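Local atomic coordinates of SusD-like carbohydrate binding protein (Bacteroides vulgatus, PDB entry 3LEW), a protein that probably binds carbohydrate at the outer membrane as a SusD-like protein, in keeping with a role in nutrient uptake. Residues 349-354 with 400-405. Sequence-based numbering, arbitrary orientation.
Sequences IYLINA and KELWGE
Glu401 OE2 is gripped by two salt bridges, from Arg345 NH1 and Arg376 NH2, while OE1 takes a third from Arg302; it is the aliphatic stem of this buried side chain that meets Leu351. CG stands anti to the backbone N (chi1 175°), and a bend at the next bond (chi2 64°) carries the carboxylate away from Leu351. Leu351 CD1 lies 4.3 Å from Glu401 CB. The same methyl reaches Leu402, CD1 to CD1, at 4.2 Å, so one branch of Leu351 bridges two consecutive side chains. The touch is light, with 85 Å² buried in all, and joins helix 346-359 to the end of helix 387-401 within the SusD family region, which belongs to the TPR-like clan of helical proteins. Beyond Leu402 the chain reverses in a type II beta turn, with Gly404 at its third position and Glu405 N bonded to Leu402 O at 3.0 Å. Leu372 of helix 365-376 also packs on Leu351, and Arg345, just ahead of helix 346-359, additionally pairs with Glu405 OE2. Both approaches across the contact are carbon to carbon, so it is apolar; with three arginines around it, one shared with Glu405, the buried Glu401 carboxylate probably stays ionised.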
loop_
_atom_site.group_PDB
_atom_site.type_symbol
_atom_site.label_atom_id
_atom_site.label_comp_id
_atom_site.label_asym_id
_atom_site.label_seq_id
_atom_site.Cartn_x
_atom_site.Cartn_y
_atom_site.Cartn_z
ATOM N N ILE A 349 6.972 -9.654 4.437
ATOM C CA ILE A 349 6.651 -10.834 5.261
ATOM C C ILE A 349 7.688 -11.009 6.352
ATOM O O ILE A 349 7.326 -11.301 7.484
ATOM C CB ILE A 349 6.496 -12.118 4.415
ATOM C CG1 ILE A 349 5.537 -11.891 3.224
ATOM C CG2 ILE A 349 6.048 -13.288 5.286
ATOM C CD1 ILE A 349 4.121 -11.329 3.648
ATOM N N TYR A 350 8.967 -10.771 6.049
ATOM C CA TYR A 350 9.993 -10.785 7.108
ATOM C C TYR A 350 9.664 -9.740 8.182
ATOM O O TYR A 350 9.765 -9.991 9.373
ATOM C CB TYR A 350 11.377 -10.440 6.563
ATOM C CG TYR A 350 12.185 -11.571 5.976
ATOM C CD1 TYR A 350 11.993 -11.994 4.665
ATOM C CD2 TYR A 350 13.169 -12.179 6.716
ATOM C CE1 TYR A 350 12.754 -12.998 4.103
ATOM C CE2 TYR A 350 13.943 -13.213 6.161
ATOM C CZ TYR A 350 13.749 -13.594 4.837
ATOM O OH TYR A 350 14.559 -14.610 4.302
ATOM N N LEU A 351 9.249 -8.559 7.739
ATOM C CA LEU A 351 8.933 -7.471 8.681
ATOM C C LEU A 351 7.658 -7.743 9.501
ATOM O O LEU A 351 7.634 -7.449 10.684
ATOM C CB LEU A 351 8.792 -6.163 7.907
ATOM C CG LEU A 351 10.149 -5.578 7.438
ATOM C CD1 LEU A 351 9.875 -4.568 6.309
ATOM C CD2 LEU A 351 10.868 -4.873 8.611
ATOM N N ILE A 352 6.623 -8.322 8.880
ATOM C CA ILE A 352 5.410 -8.737 9.596
ATOM C C ILE A 352 5.740 -9.819 10.659
ATOM O O ILE A 352 5.278 -9.740 11.785
ATOM C CB ILE A 352 4.314 -9.299 8.646
ATOM C CG1 ILE A 352 3.729 -8.198 7.718
ATOM C CG2 ILE A 352 3.147 -9.987 9.433
ATOM C CD1 ILE A 352 2.966 -8.699 6.546
ATOM N N ASN A 353 6.490 -10.824 10.241
ATOM C CA ASN A 353 6.960 -11.871 11.141
ATOM C C ASN A 353 7.721 -11.277 12.340
ATOM O O ASN A 353 7.429 -11.608 13.515
ATOM C CB ASN A 353 7.784 -12.876 10.351
ATOM C CG ASN A 353 8.065 -14.134 11.112
ATOM O OD1 ASN A 353 9.198 -14.327 11.566
ATOM N ND2 ASN A 353 7.055 -15.047 11.230
ATOM N N ALA A 354 8.674 -10.382 12.063
ATOM C CA ALA A 354 9.402 -9.691 13.136
ATOM C C ALA A 354 8.498 -8.932 14.087
ATOM O O ALA A 354 8.611 -9.057 15.300
ATOM C CB ALA A 354 10.500 -8.753 12.581
ATOM N N LYS A 400 11.926 2.381 5.762
ATOM C CA LYS A 400 13.153 2.344 4.949
ATOM C C LYS A 400 12.995 1.379 3.772
ATOM O O LYS A 400 13.317 1.726 2.649
ATOM C CB LYS A 400 14.340 1.946 5.802
ATOM C CG LYS A 400 14.763 2.991 6.819
ATOM C CD LYS A 400 15.697 2.382 7.859
ATOM C CE LYS A 400 17.061 1.934 7.240
ATOM N NZ LYS A 400 17.860 1.104 8.213
ATOM N N GLU A 401 12.498 0.195 4.045
ATOM C CA GLU A 401 12.405 -0.875 3.025
ATOM C C GLU A 401 11.216 -0.709 2.096
ATOM O O GLU A 401 11.297 -1.107 0.929
ATOM C CB GLU A 401 12.357 -2.246 3.719
ATOM C CG GLU A 401 12.129 -3.487 2.799
ATOM C CD GLU A 401 13.240 -3.760 1.800
ATOM O OE1 GLU A 401 14.344 -3.188 1.932
ATOM O OE2 GLU A 401 13.013 -4.578 0.874
ATOM N N LEU A 402 10.094 -0.205 2.632
ATOM C CA LEU A 402 8.816 -0.128 1.905
ATOM C C LEU A 402 8.464 1.283 1.384
ATOM O O LEU A 402 7.322 1.533 0.988
ATOM C CB LEU A 402 7.660 -0.666 2.767
ATOM C CG LEU A 402 7.880 -2.099 3.264
ATOM C CD1 LEU A 402 6.775 -2.491 4.293
ATOM C CD2 LEU A 402 7.946 -3.125 2.119
ATOM N N TRP A 403 9.435 2.172 1.385
ATOM C CA TRP A 403 9.244 3.559 0.938
ATOM C C TRP A 403 8.563 3.582 -0.416
ATOM O O TRP A 403 8.996 2.914 -1.361
ATOM C CB TRP A 403 10.596 4.298 0.843
ATOM C CG TRP A 403 10.447 5.763 0.502
ATOM C CD1 TRP A 403 10.420 6.814 1.388
ATOM C CD2 TRP A 403 10.249 6.350 -0.820
ATOM N NE1 TRP A 403 10.265 8.010 0.700
ATOM C CE2 TRP A 403 10.149 7.737 -0.650
ATOM C CE3 TRP A 403 10.166 5.828 -2.116
ATOM C CZ2 TRP A 403 9.922 8.600 -1.719
ATOM C CZ3 TRP A 403 9.945 6.705 -3.172
ATOM C CH2 TRP A 403 9.850 8.068 -2.956
ATOM N N GLY A 404 7.492 4.346 -0.530
ATOM C CA GLY A 404 6.839 4.472 -1.816
ATOM C C GLY A 404 5.900 3.344 -2.251
ATOM O O GLY A 404 5.253 3.470 -3.286
ATOM N N GLU A 405 5.815 2.280 -1.460
ATOM C CA GLU A 405 4.992 1.116 -1.815
ATOM C C GLU A 405 3.594 1.094 -1.203
ATOM O O GLU A 405 2.847 0.154 -1.444
ATOM C CB GLU A 405 5.743 -0.164 -1.447
ATOM C CG GLU A 405 7.002 -0.353 -2.315
ATOM C CD GLU A 405 7.792 -1.574 -1.919
ATOM O OE1 GLU A 405 7.355 -2.734 -2.220
ATOM O OE2 GLU A 405 8.865 -1.342 -1.330
#